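Local coordinates for bifunctional purine biosynthetic protein ADE5,7 (Cryptococcus neoformans var. grubii serotype A, PDB 7LVO) that catalyses the second and fifth steps of de novo purine biosynthesis, with this chain forming the N-terminal, ATP-grasp half that makes glycinamide ribonucleotide from phosphoribosylamine, glycine and ATP, at residues 138-143 against 332-337; 242-247 against 315-320; 144-149 against 189-194; 108-113 against 131-136; 150-155 against 303-308. One frame throughout, in Å; residues are numbered along the deposited sequence.

In the fold
From the N terminus, contact 4 closes first. It joins strand 108-111 of the N-domain parallel sheet to the loop at 131-136. Contact 1 opens just afterwards at 138-143 and closes last, at 332-337, so contacts 2, 3 and 5 all nest inside its loop. Contact 3 sets the start of helix 146-155 against the end of strand 188-192. Contact 5 uses the far end of the same helix against helix 287-307, and crosses contact 3. Contact 2 pairs strands 240-248 and 315-323. It follows contact 3 in series, crosses contact 5, and lies in the same sheet as the strand of contact 1.

Contact 1 of 5, residues 138-143 against 332-337; sequences AAAMLE and YNVRFG. With EDO (1,2-ethanediol), chain B.
Glu143 reaches from the short helix 141-144 to the chain leaving strand 326-333, the edge strand of an antiparallel sheet in the ATP-grasp part of the fold. Its CG lies opposite the backbone N (chi1 -172°), and the chain beyond is extended. This carries the carboxylate past the strand end at Asn333. OE1 accepts the backbone N-H of Val334 at 2.8 Å from Val334 N, nearly straight at 164°. The donor comes on the anti side of OE1 and somewhat out of the carboxylate plane. The carboxylate lies stacked on the side-chain amide of Asn333, their planes 4° apart. Asn333 and Glu331 are predicted magnesium ligands, so Glu143 probably sits in the second shell of that site. Arg335 turns back at chi2 and forms a salt bridge with OE2. The bond from its NH2 is weak and bent, and its shortness makes the exact geometry doubtful. OE2 also lies near the like-charged Glu114.

Away from the carboxylate the contact is apolar. Leu142 CB meets Val334 CG1 at 3.9 Å and Tyr332 CB at 4.0 Å. Leu142 CD2 approaches the Tyr332 ring at a slant. The hydroxyl of Tyr332 is held by Thr301. Met305 and Phe152 from two other helices pack on Leu142. At the far end of 138-143, Ala138 N donates to a bound 1,2-ethanediol, probably left from crystallisation. Two waters also join the backbones. One donates to Leu142 O at 2.9 Å and accepts from Tyr332 N at 2.9 Å.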
# COMPACT_ATOMS: atom_id res chain seq x y z
N ALA A 138 0.94 -6.52 -16.89
CA ALA A 138 0.09 -7.70 -16.72
C ALA A 138 0.04 -8.15 -15.26
O ALA A 138 -1.04 -8.36 -14.70
CB ALA A 138 0.60 -8.84 -17.61
N ALA A 139 1.21 -8.30 -14.63
CA ALA A 139 1.24 -8.74 -13.24
C ALA A 139 0.50 -7.77 -12.32
O ALA A 139 -0.06 -8.18 -11.30
CB ALA A 139 2.69 -8.90 -12.77
N ALA A 140 0.48 -6.48 -12.67
CA ALA A 140 -0.22 -5.49 -11.86
C ALA A 140 -1.73 -5.72 -11.83
O ALA A 140 -2.41 -5.13 -10.99
CB ALA A 140 0.07 -4.08 -12.38
N MET A 141 -2.25 -6.58 -12.72
CA MET A 141 -3.68 -6.85 -12.73
C MET A 141 -4.16 -7.56 -11.47
O MET A 141 -5.37 -7.59 -11.22
CB MET A 141 -4.04 -7.69 -13.96
CG MET A 141 -3.73 -7.01 -15.28
SD MET A 141 -4.20 -8.01 -16.71
CE MET A 141 -5.95 -7.66 -16.81
N LEU A 142 -3.25 -8.11 -10.67
CA LEU A 142 -3.65 -8.68 -9.39
C LEU A 142 -4.38 -7.66 -8.53
O LEU A 142 -5.26 -8.02 -7.73
CB LEU A 142 -2.43 -9.21 -8.63
CG LEU A 142 -1.82 -10.52 -9.10
CD1 LEU A 142 -0.58 -10.84 -8.26
CD2 LEU A 142 -2.82 -11.67 -9.04
N GLU A 143 -4.03 -6.37 -8.66
CA GLU A 143 -4.76 -5.30 -8.00
C GLU A 143 -5.65 -4.51 -8.93
O GLU A 143 -6.65 -3.96 -8.48
CB GLU A 143 -3.77 -4.33 -7.32
CG GLU A 143 -4.45 -3.29 -6.44
CD GLU A 143 -3.47 -2.31 -5.80
OE1 GLU A 143 -2.25 -2.55 -5.87
OE2 GLU A 143 -3.93 -1.30 -5.23
N TYR A 332 -5.38 -8.41 -3.36
CA TYR A 332 -3.96 -8.22 -3.62
C TYR A 332 -3.71 -6.74 -3.90
O TYR A 332 -4.45 -6.11 -4.66
CB TYR A 332 -3.49 -9.05 -4.82
CG TYR A 332 -3.40 -10.54 -4.58
CD1 TYR A 332 -2.52 -11.06 -3.65
CD2 TYR A 332 -4.18 -11.42 -5.31
CE1 TYR A 332 -2.43 -12.42 -3.44
CE2 TYR A 332 -4.09 -12.79 -5.11
CZ TYR A 332 -3.22 -13.28 -4.17
OH TYR A 332 -3.14 -14.64 -3.97
N ASN A 333 -2.67 -6.20 -3.28
CA ASN A 333 -2.11 -4.91 -3.64
C ASN A 333 -0.67 -5.14 -4.10
O ASN A 333 0.07 -5.92 -3.48
CB ASN A 333 -2.16 -3.93 -2.48
CG ASN A 333 -3.58 -3.45 -2.18
OD1 ASN A 333 -4.56 -4.08 -2.59
ND2 ASN A 333 -3.69 -2.35 -1.46
N VAL A 334 -0.27 -4.46 -5.18
CA VAL A 334 0.98 -4.78 -5.85
C VAL A 334 2.02 -3.70 -5.62
O VAL A 334 2.85 -3.42 -6.49
CB VAL A 334 0.75 -5.00 -7.36
CG1 VAL A 334 -0.21 -6.17 -7.60
CG2 VAL A 334 0.22 -3.72 -8.01
N ARG A 335 1.99 -3.09 -4.44
CA ARG A 335 2.95 -2.06 -4.07
C ARG A 335 2.92 -1.89 -2.56
O ARG A 335 2.07 -2.46 -1.87
CB ARG A 335 2.65 -0.74 -4.78
CG ARG A 335 1.17 -0.44 -5.01
CD ARG A 335 0.39 -0.40 -3.72
NE ARG A 335 -1.03 -0.14 -3.95
CZ ARG A 335 -1.94 -0.03 -2.98
NH1 ARG A 335 -1.61 -0.13 -1.71
NH2 ARG A 335 -3.21 0.19 -3.31
N PHE A 336 3.86 -1.11 -2.05
CA PHE A 336 3.91 -0.83 -0.62
C PHE A 336 2.58 -0.22 -0.16
O PHE A 336 1.89 0.45 -0.92
CB PHE A 336 5.06 0.10 -0.28
CG PHE A 336 6.39 -0.59 -0.22
CD1 PHE A 336 6.73 -1.35 0.89
CD2 PHE A 336 7.31 -0.47 -1.25
CE1 PHE A 336 7.95 -1.99 0.95
CE2 PHE A 336 8.54 -1.10 -1.18
CZ PHE A 336 8.86 -1.86 -0.08
N GLY A 337 2.24 -0.49 1.10
CA GLY A 337 1.01 0.00 1.68
C GLY A 337 1.21 1.27 2.48
O GLY A 337 2.32 1.59 2.92
C1 EDO B . 3.29 -6.34 -20.30
O1 EDO B . 3.14 -6.77 -18.94
C2 EDO B . 4.76 -6.07 -20.60
O2 EDO B . 5.52 -7.26 -20.42
O HOH W 1 -7.22 -8.07 -5.63
O HOH W 2 -7.51 -5.36 -5.62

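Contact 2 of 5, residues 242-247 against 315-320; sequences SVLAFS and MLFTGF
Met315 folds back on itself, with chi2 46° and chi3 58°, and this brings its methyl group to the ring of Phe246. CE sits over the centre of one face of the Phe246 ring, 3.9 Å from its centroid, in a CH-pi contact. The same fold leaves Met315 SD against Leu244 CB at 3.6 Å. Phe317 has CG trans to N (chi1 178°), which carries the ring slantwise to Ser242 and Leu244 of the other strand. CD2 of that ring touches Leu244 CD1 at 3.3 Å, and its CZ meets Ser242 OG at 3.0 Å; both come in at a slant. Ser242 OG has its hydrogen bond with Glu340.

All these side chains share one face of the sheet. The other face carries Val243, Ala245, Leu316 and Thr318. Val243 CG2 reaches Phe320 CE1 at 3.5 Å, and helix 287-307 packs on that ring through Cys293, Val297 and Leu298.

The backbones run antiparallel. Val243 with Thr318 and Ala245 with Leu316 are hydrogen-bonded pairs, each with two N-H to O bonds. Leu244 with Phe317, between them, is a non-hydrogen-bonded pair. Val243 O and Leu316 O are both acceptors and lie close together. A water reconciles them by donating to each, 2.9 Å from Val243 O and 2.7 Å from Leu316 O, and it also bonds Thr318 OG1.

These are the two central strands of a four-stranded antiparallel sheet. Strand 326-333, beside Phe317, carries the predicted magnesium ligands. Such a sheet bordering the metal site is characteristic of the ATP-grasp fold.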
# COMPACT_ATOMS: atom_id res chain seq x y z
N SER A 242 -2.17 -7.30 7.35
CA SER A 242 -1.44 -6.99 6.13
C SER A 242 -0.12 -7.75 6.14
O SER A 242 0.63 -7.69 7.13
CB SER A 242 -1.19 -5.49 6.01
OG SER A 242 -2.41 -4.76 5.93
N VAL A 243 0.17 -8.45 5.05
CA VAL A 243 1.42 -9.19 4.88
C VAL A 243 2.12 -8.63 3.65
O VAL A 243 1.69 -8.89 2.52
CB VAL A 243 1.19 -10.70 4.75
CG1 VAL A 243 2.52 -11.42 4.58
CG2 VAL A 243 0.44 -11.23 5.96
N LEU A 244 3.18 -7.86 3.86
CA LEU A 244 4.00 -7.32 2.79
C LEU A 244 5.22 -8.22 2.58
O LEU A 244 5.87 -8.63 3.55
CB LEU A 244 4.45 -5.90 3.10
CG LEU A 244 3.36 -4.83 3.06
CD1 LEU A 244 2.42 -4.96 4.24
CD2 LEU A 244 4.00 -3.44 3.00
N ALA A 245 5.54 -8.50 1.32
CA ALA A 245 6.63 -9.41 0.99
C ALA A 245 7.33 -8.94 -0.28
O ALA A 245 6.68 -8.60 -1.27
CB ALA A 245 6.10 -10.84 0.79
N PHE A 246 8.66 -8.92 -0.23
CA PHE A 246 9.46 -8.64 -1.42
C PHE A 246 9.50 -9.87 -2.31
O PHE A 246 9.59 -11.00 -1.83
CB PHE A 246 10.88 -8.24 -1.03
CG PHE A 246 10.96 -6.99 -0.19
CD1 PHE A 246 11.02 -5.75 -0.79
CD2 PHE A 246 10.97 -7.07 1.20
CE1 PHE A 246 11.09 -4.60 -0.01
CE2 PHE A 246 11.03 -5.94 1.97
CZ PHE A 246 11.10 -4.69 1.36
N SER A 247 9.48 -9.64 -3.63
CA SER A 247 9.46 -10.73 -4.59
C SER A 247 10.33 -10.39 -5.79
O SER A 247 10.29 -9.27 -6.30
CB SER A 247 8.03 -11.03 -5.08
OG SER A 247 8.03 -11.97 -6.12
N MET A 315 6.73 -5.41 -4.71
CA MET A 315 6.19 -5.54 -3.36
C MET A 315 4.79 -6.12 -3.47
O MET A 315 3.86 -5.45 -3.93
CB MET A 315 6.18 -4.19 -2.64
CG MET A 315 5.29 -4.14 -1.41
SD MET A 315 5.48 -5.57 -0.32
CE MET A 315 7.24 -5.50 0.04
N LEU A 316 4.63 -7.37 -3.02
CA LEU A 316 3.33 -8.02 -2.97
C LEU A 316 2.69 -7.74 -1.61
O LEU A 316 3.15 -8.25 -0.58
CB LEU A 316 3.46 -9.52 -3.22
CG LEU A 316 2.15 -10.30 -3.18
CD1 LEU A 316 1.29 -9.93 -4.38
CD2 LEU A 316 2.41 -11.80 -3.14
N PHE A 317 1.64 -6.93 -1.60
CA PHE A 317 0.88 -6.61 -0.40
C PHE A 317 -0.41 -7.43 -0.43
O PHE A 317 -1.31 -7.16 -1.25
CB PHE A 317 0.58 -5.11 -0.32
CG PHE A 317 -0.25 -4.71 0.87
CD1 PHE A 317 -1.60 -5.02 0.94
CD2 PHE A 317 0.31 -4.01 1.92
CE1 PHE A 317 -2.37 -4.65 2.03
CE2 PHE A 317 -0.45 -3.63 3.01
CZ PHE A 317 -1.79 -3.95 3.06
N THR A 318 -0.51 -8.41 0.45
CA THR A 318 -1.67 -9.29 0.52
C THR A 318 -2.48 -8.93 1.76
O THR A 318 -1.96 -8.99 2.88
CB THR A 318 -1.25 -10.76 0.56
OG1 THR A 318 -0.37 -11.03 -0.53
CG2 THR A 318 -2.47 -11.67 0.47
N GLY A 319 -3.73 -8.54 1.56
CA GLY A 319 -4.62 -8.25 2.66
C GLY A 319 -5.43 -9.47 3.05
O GLY A 319 -6.23 -9.96 2.26
N PHE A 320 -5.22 -9.96 4.27
CA PHE A 320 -5.89 -11.14 4.77
C PHE A 320 -7.02 -10.78 5.73
O PHE A 320 -7.03 -9.72 6.35
CB PHE A 320 -4.90 -12.06 5.51
CG PHE A 320 -3.86 -12.68 4.64
CD1 PHE A 320 -2.68 -12.02 4.37
CD2 PHE A 320 -4.06 -13.94 4.09
CE1 PHE A 320 -1.72 -12.59 3.57
CE2 PHE A 320 -3.10 -14.51 3.30
CZ PHE A 320 -1.92 -13.83 3.03
O HOH W 3 2.19 -10.66 0.31

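Contact 3 of 5, residues 144-149 against 189-194; sequences GSKSLS and VIKASG
Lys146 N donates to Ser193 O at 3.3 Å, the one direct hydrogen bond between the two segments. It is nearly straight at 168°, but it meets the carbonyl well to the side. Gly144 O lies 3.1 Å from the same Ser193 O; these are two acceptors and form no bond.

Within 144-149, Ser145 is the N-cap of helix 146-155. Its OG accepts from Leu148 N at 3.1 Å. Ser149 OG donates to Lys146 O. Ser147 OG is hydrogen-bonded to Glu229, and Ser193 OG bonds the carbonyls of Ala226 and Glu229.

The apolar contact is between the lysine chains. Lys146 CD lies against Lys191 CB at 3.6 Å, and the two side chains cross at about a right angle. Lys146 CD also rests against the carbonyl of Ala192, 3.4 Å from Ala192 O. Only at chi4 does the Lys146 chain bend.

The charged ends stay apart. Lys146 NZ and Lys191 NZ are 5.4 Å from each other. Lys191 pairs with Glu233, and Lys146 makes a long, weak ion pair with Glu331. These two acids probably offset the like charges. Lys146 thus brings 144-149, beside the predicted ATP-binding residues 189-194, next to a predicted magnesium ligand.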
# COMPACT_ATOMS: atom_id res chain seq x y z
N GLY A 144 -5.32 -4.45 -10.23
CA GLY A 144 -6.09 -3.64 -11.15
C GLY A 144 -7.44 -4.22 -11.50
O GLY A 144 -8.38 -3.47 -11.79
N SER A 145 -7.57 -5.54 -11.46
CA SER A 145 -8.81 -6.22 -11.84
C SER A 145 -9.17 -7.23 -10.75
O SER A 145 -8.60 -8.33 -10.68
CB SER A 145 -8.68 -6.92 -13.19
OG SER A 145 -9.77 -7.79 -13.42
N LYS A 146 -10.13 -6.86 -9.89
CA LYS A 146 -10.56 -7.77 -8.84
C LYS A 146 -11.12 -9.05 -9.43
O LYS A 146 -10.91 -10.14 -8.88
CB LYS A 146 -11.60 -7.09 -7.95
CG LYS A 146 -11.09 -5.84 -7.25
CD LYS A 146 -12.15 -5.22 -6.36
CE LYS A 146 -11.68 -3.92 -5.74
NZ LYS A 146 -10.45 -4.10 -4.92
N SER A 147 -11.82 -8.95 -10.57
CA SER A 147 -12.37 -10.14 -11.21
C SER A 147 -11.26 -11.10 -11.61
O SER A 147 -11.33 -12.30 -11.35
CB SER A 147 -13.21 -9.73 -12.42
OG SER A 147 -12.41 -9.06 -13.38
N LEU A 148 -10.22 -10.58 -12.26
CA LEU A 148 -9.08 -11.42 -12.62
C LEU A 148 -8.41 -11.99 -11.37
O LEU A 148 -8.03 -13.17 -11.35
CB LEU A 148 -8.08 -10.62 -13.45
CG LEU A 148 -6.79 -11.33 -13.86
CD1 LEU A 148 -6.21 -10.68 -15.12
CD2 LEU A 148 -5.75 -11.33 -12.74
N SER A 149 -8.27 -11.18 -10.33
CA SER A 149 -7.58 -11.64 -9.12
C SER A 149 -8.34 -12.78 -8.47
O SER A 149 -7.73 -13.77 -8.03
CB SER A 149 -7.41 -10.48 -8.13
OG SER A 149 -8.65 -10.11 -7.56
N VAL A 189 -20.78 -8.82 -0.75
CA VAL A 189 -19.91 -7.67 -0.96
C VAL A 189 -19.84 -7.41 -2.46
O VAL A 189 -19.52 -8.31 -3.24
CB VAL A 189 -18.50 -7.91 -0.38
CG1 VAL A 189 -17.66 -6.65 -0.51
CG2 VAL A 189 -18.59 -8.36 1.07
N ILE A 190 -20.15 -6.18 -2.85
CA ILE A 190 -20.16 -5.77 -4.26
C ILE A 190 -18.95 -4.89 -4.50
O ILE A 190 -18.85 -3.79 -3.93
CB ILE A 190 -21.46 -5.04 -4.62
CG1 ILE A 190 -22.67 -5.94 -4.36
CG2 ILE A 190 -21.43 -4.59 -6.08
CD1 ILE A 190 -24.01 -5.28 -4.63
N LYS A 191 -18.03 -5.36 -5.34
CA LYS A 191 -16.79 -4.66 -5.62
C LYS A 191 -16.69 -4.33 -7.10
O LYS A 191 -16.98 -5.17 -7.95
CB LYS A 191 -15.58 -5.51 -5.21
CG LYS A 191 -15.51 -5.84 -3.73
CD LYS A 191 -14.25 -6.63 -3.41
CE LYS A 191 -14.13 -6.93 -1.93
NZ LYS A 191 -12.88 -7.69 -1.63
N ALA A 192 -16.28 -3.10 -7.39
CA ALA A 192 -15.98 -2.71 -8.76
C ALA A 192 -14.59 -3.23 -9.14
O ALA A 192 -13.61 -2.96 -8.44
CB ALA A 192 -16.04 -1.19 -8.91
N SER A 193 -14.52 -3.98 -10.24
CA SER A 193 -13.26 -4.60 -10.63
C SER A 193 -12.16 -3.56 -10.80
O SER A 193 -11.04 -3.74 -10.29
CB SER A 193 -13.45 -5.40 -11.92
OG SER A 193 -13.82 -4.54 -12.99
N GLY A 194 -12.45 -2.48 -11.50
CA GLY A 194 -11.48 -1.43 -11.73
C GLY A 194 -11.11 -0.70 -10.45
O GLY A 194 -11.64 -0.94 -9.37

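Contact 4 of 5, residues 108-113 against 131-136; sequences LVVPGP and PVFGPS
The Phe133 ring meets Val110 CG1 obliquely, its CD2 4.0 Å from that methyl. Leu358 and Cys361 of helix 354-362 also touch the Phe133 side chain, as do Phe246 and Met315 from the neighbouring antiparallel sheet. The pyrrolidine ring of Pro111 lies roughly at right angles to the Val132 side chain. Pro111 CD approaches Val132 CG1 at 3.7 Å. Leu108 CD1 turns to the loop and comes within 3.8 Å of Phe133 N.

The backbone joins the two segments between these groups. Val109 N donates to Pro131 O at 3.1 Å, and Phe133 N donates to Val109 O at 3.0 Å. Val109 thus gives and takes one bond each across Val132, which is the pattern of a parallel bridge. Further along, a water donates to Pro111 O at 2.6 Å and to Phe133 O at 2.8 Å, filling in where the chains part.

Phe125 of helix 121-126 packs on both Val109 and Val132. Strand 108-111 is the edge of the four-stranded parallel sheet. After two short helices the chain returns beside this outermost strand and adds a single parallel bridge to it, without forming a regular strand. The sheet is that of the Rossmann-like N domain of this family.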
# COMPACT_ATOMS: atom_id res chain seq x y z
N LEU A 108 16.84 3.43 -11.17
CA LEU A 108 15.74 2.65 -10.63
C LEU A 108 14.54 3.56 -10.38
O LEU A 108 14.70 4.68 -9.92
CB LEU A 108 16.14 1.95 -9.32
CG LEU A 108 15.05 1.14 -8.62
CD1 LEU A 108 14.68 -0.08 -9.44
CD2 LEU A 108 15.50 0.75 -7.21
N VAL A 109 13.35 3.05 -10.70
CA VAL A 109 12.09 3.75 -10.48
C VAL A 109 11.24 2.90 -9.55
O VAL A 109 11.07 1.70 -9.78
CB VAL A 109 11.35 4.01 -11.80
CG1 VAL A 109 10.02 4.71 -11.54
CG2 VAL A 109 12.21 4.84 -12.74
N VAL A 110 10.73 3.53 -8.49
CA VAL A 110 9.88 2.86 -7.51
C VAL A 110 8.50 3.52 -7.52
O VAL A 110 8.30 4.52 -6.81
CB VAL A 110 10.51 2.89 -6.11
CG1 VAL A 110 9.65 2.11 -5.12
CG2 VAL A 110 11.93 2.36 -6.15
N PRO A 111 7.55 3.03 -8.30
CA PRO A 111 6.19 3.59 -8.25
C PRO A 111 5.51 3.24 -6.93
O PRO A 111 5.53 2.09 -6.48
CB PRO A 111 5.48 2.94 -9.44
CG PRO A 111 6.59 2.45 -10.34
CD PRO A 111 7.70 2.06 -9.40
N GLY A 112 4.90 4.25 -6.31
CA GLY A 112 4.19 4.05 -5.06
C GLY A 112 2.71 3.80 -5.25
O GLY A 112 2.18 2.76 -4.85
N PRO A 113 2.01 4.76 -5.86
CA PRO A 113 0.56 4.61 -6.05
C PRO A 113 0.22 3.43 -6.95
O PRO A 113 1.07 2.84 -7.64
CB PRO A 113 0.14 5.94 -6.68
CG PRO A 113 1.24 6.90 -6.34
CD PRO A 113 2.50 6.07 -6.31
N PRO A 131 15.18 0.04 -15.04
CA PRO A 131 14.44 -0.98 -14.29
C PRO A 131 13.45 -0.36 -13.32
O PRO A 131 13.63 0.76 -12.83
CB PRO A 131 15.54 -1.75 -13.55
CG PRO A 131 16.66 -0.77 -13.41
CD PRO A 131 16.61 0.09 -14.65
N VAL A 132 12.41 -1.13 -13.01
CA VAL A 132 11.31 -0.69 -12.16
C VAL A 132 11.10 -1.72 -11.05
O VAL A 132 10.94 -2.91 -11.33
CB VAL A 132 10.02 -0.49 -12.96
CG1 VAL A 132 8.84 -0.28 -12.01
CG2 VAL A 132 10.16 0.67 -13.94
N PHE A 133 11.09 -1.25 -9.81
CA PHE A 133 10.66 -2.07 -8.68
C PHE A 133 9.13 -2.05 -8.67
O PHE A 133 8.51 -1.15 -8.08
CB PHE A 133 11.23 -1.58 -7.37
CG PHE A 133 10.76 -2.37 -6.17
CD1 PHE A 133 11.34 -3.59 -5.86
CD2 PHE A 133 9.72 -1.91 -5.39
CE1 PHE A 133 10.91 -4.31 -4.76
CE2 PHE A 133 9.27 -2.63 -4.30
CZ PHE A 133 9.87 -3.83 -3.98
N GLY A 134 8.53 -3.03 -9.32
CA GLY A 134 7.10 -3.12 -9.44
C GLY A 134 6.70 -4.10 -10.52
O GLY A 134 7.52 -4.54 -11.32
N PRO A 135 5.42 -4.45 -10.56
CA PRO A 135 4.97 -5.48 -11.49
C PRO A 135 4.84 -4.96 -12.91
O PRO A 135 4.63 -3.76 -13.15
CB PRO A 135 3.59 -5.88 -10.93
CG PRO A 135 3.10 -4.64 -10.27
CD PRO A 135 4.33 -4.00 -9.66
N SER A 136 4.99 -5.88 -13.85
CA SER A 136 4.69 -5.58 -15.24
C SER A 136 3.23 -5.17 -15.38
O SER A 136 2.41 -5.46 -14.50
CB SER A 136 4.98 -6.79 -16.12
OG SER A 136 4.08 -7.84 -15.82
O HOH W 4 6.30 -0.42 -6.58

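Contact 5 of 5, residues 150-155 against 303-308; sequences KEFMAR and KGMRED
Phe152 and Gly304 are where helices 146-155 and 287-307 come nearest, with their CA atoms 8.1 Å apart. Both segments are regular helix over most of their length, and side chains bridge the gap. Gly304 has no side chain, and the Phe152 ring reaches its backbone directly, with CE2 3.8 Å from Gly304 C near the ring plane. With CG swung beside the carbonyl carbon (chi1 173°), Phe152 extends its ring straight to the other helix.

Met305 meets the same ring in a Met-aromatic contact. Its SD lies 3.4 Å from Phe152 CE2, oblique to the ring. Asp308 comes to the ring edge, where OD2 is 3.2 Å from Phe152 CD2. The carboxylate plane stands almost perpendicular to the ring, and the partly positive ring edge would suit its charge.

The same OD2 takes the salt bridge. Arg155 NH2 donates to Asp308 OD2 at 2.7 Å, in a nearly straight line (176°). OD2 lies in the guanidinium plane, but the donor meets the carboxylate from above its plane. Bending at chi3 turns the arginine toward this partner. Arg155 NH1 also faces Glu151 OE2 at 3.5 Å, which completes a small salt-bridge network. His156 NE2 is a further partner of OD2, and the His156 ring meets Phe152.

The result is a helix-helix contact in the ATP-grasp part of the fold, with a buried aromatic and sulfur centre and a salt bridge at its more exposed margin.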
# COMPACT_ATOMS: atom_id res chain seq x y z
N LYS A 150 -9.67 -12.68 -8.39
CA LYS A 150 -10.45 -13.75 -7.78
C LYS A 150 -10.38 -15.02 -8.61
O LYS A 150 -10.26 -16.12 -8.06
CB LYS A 150 -11.90 -13.30 -7.61
CG LYS A 150 -12.07 -12.09 -6.69
CD LYS A 150 -11.82 -12.42 -5.23
CE LYS A 150 -12.89 -13.36 -4.67
NZ LYS A 150 -12.80 -13.50 -3.18
N GLU A 151 -10.45 -14.90 -9.94
CA GLU A 151 -10.27 -16.06 -10.80
C GLU A 151 -8.90 -16.69 -10.58
O GLU A 151 -8.77 -17.91 -10.51
CB GLU A 151 -10.46 -15.67 -12.27
CG GLU A 151 -10.37 -16.84 -13.24
CD GLU A 151 -10.24 -16.40 -14.69
OE1 GLU A 151 -10.34 -15.19 -14.97
OE2 GLU A 151 -10.01 -17.27 -15.56
N PHE A 152 -7.86 -15.85 -10.50
CA PHE A 152 -6.51 -16.35 -10.24
C PHE A 152 -6.47 -17.16 -8.95
O PHE A 152 -5.83 -18.22 -8.89
CB PHE A 152 -5.53 -15.18 -10.18
CG PHE A 152 -4.13 -15.56 -9.76
CD1 PHE A 152 -3.78 -15.58 -8.43
CD2 PHE A 152 -3.18 -15.91 -10.71
CE1 PHE A 152 -2.50 -15.94 -8.04
CE2 PHE A 152 -1.91 -16.28 -10.32
CZ PHE A 152 -1.56 -16.29 -8.99
N MET A 153 -7.13 -16.67 -7.89
CA MET A 153 -7.10 -17.38 -6.62
C MET A 153 -7.77 -18.75 -6.74
O MET A 153 -7.25 -19.76 -6.25
CB MET A 153 -7.78 -16.53 -5.54
CG MET A 153 -7.09 -15.22 -5.24
SD MET A 153 -8.07 -14.17 -4.14
CE MET A 153 -7.29 -12.57 -4.39
N ALA A 154 -8.94 -18.79 -7.39
CA ALA A 154 -9.65 -20.06 -7.52
C ALA A 154 -8.87 -21.04 -8.39
O ALA A 154 -8.80 -22.23 -8.07
CB ALA A 154 -11.04 -19.82 -8.10
N ARG A 155 -8.27 -20.56 -9.48
CA ARG A 155 -7.53 -21.45 -10.37
C ARG A 155 -6.33 -22.08 -9.67
O ARG A 155 -5.90 -23.17 -10.04
CB ARG A 155 -7.07 -20.69 -11.62
CG ARG A 155 -6.15 -21.49 -12.51
CD ARG A 155 -5.93 -20.81 -13.86
NE ARG A 155 -5.25 -19.53 -13.73
CZ ARG A 155 -5.86 -18.35 -13.71
NH1 ARG A 155 -7.18 -18.25 -13.81
NH2 ARG A 155 -5.13 -17.24 -13.58
N LYS A 303 4.36 -18.64 -7.36
CA LYS A 303 4.48 -19.74 -8.31
C LYS A 303 3.39 -19.67 -9.37
O LYS A 303 3.64 -19.90 -10.56
CB LYS A 303 4.42 -21.09 -7.57
CG LYS A 303 4.61 -22.29 -8.48
CD LYS A 303 4.25 -23.59 -7.77
CE LYS A 303 5.15 -23.87 -6.58
NZ LYS A 303 4.84 -25.18 -5.95
N GLY A 304 2.16 -19.36 -8.96
CA GLY A 304 1.07 -19.31 -9.91
C GLY A 304 1.27 -18.25 -10.98
O GLY A 304 0.89 -18.45 -12.14
N MET A 305 1.87 -17.12 -10.61
CA MET A 305 2.10 -16.06 -11.58
C MET A 305 3.10 -16.50 -12.64
O MET A 305 2.95 -16.16 -13.82
CB MET A 305 2.58 -14.79 -10.87
CG MET A 305 1.52 -14.13 -9.99
SD MET A 305 0.08 -13.55 -10.92
CE MET A 305 0.74 -12.02 -11.60
N ARG A 306 4.14 -17.25 -12.25
CA ARG A 306 5.05 -17.81 -13.25
C ARG A 306 4.32 -18.79 -14.16
O ARG A 306 4.43 -18.71 -15.39
CB ARG A 306 6.23 -18.51 -12.57
CG ARG A 306 7.21 -17.59 -11.88
CD ARG A 306 8.58 -18.26 -11.73
NE ARG A 306 8.49 -19.58 -11.12
CZ ARG A 306 8.39 -19.81 -9.82
NH1 ARG A 306 8.33 -18.81 -8.95
NH2 ARG A 306 8.35 -21.07 -9.38
N GLU A 307 3.55 -19.71 -13.58
CA GLU A 307 2.81 -20.68 -14.39
C GLU A 307 1.88 -19.99 -15.37
O GLU A 307 1.78 -20.39 -16.53
CB GLU A 307 2.04 -21.63 -13.48
CG GLU A 307 2.92 -22.51 -12.62
CD GLU A 307 2.14 -23.29 -11.58
OE1 GLU A 307 1.06 -22.81 -11.16
OE2 GLU A 307 2.62 -24.38 -11.18
N ASP A 308 1.19 -18.93 -14.92
CA ASP A 308 0.30 -18.19 -15.80
C ASP A 308 1.05 -17.35 -16.82
O ASP A 308 0.42 -16.78 -17.71
CB ASP A 308 -0.63 -17.30 -14.98
CG ASP A 308 -1.68 -18.09 -14.22
OD1 ASP A 308 -1.72 -19.33 -14.38
OD2 ASP A 308 -2.45 -17.48 -13.45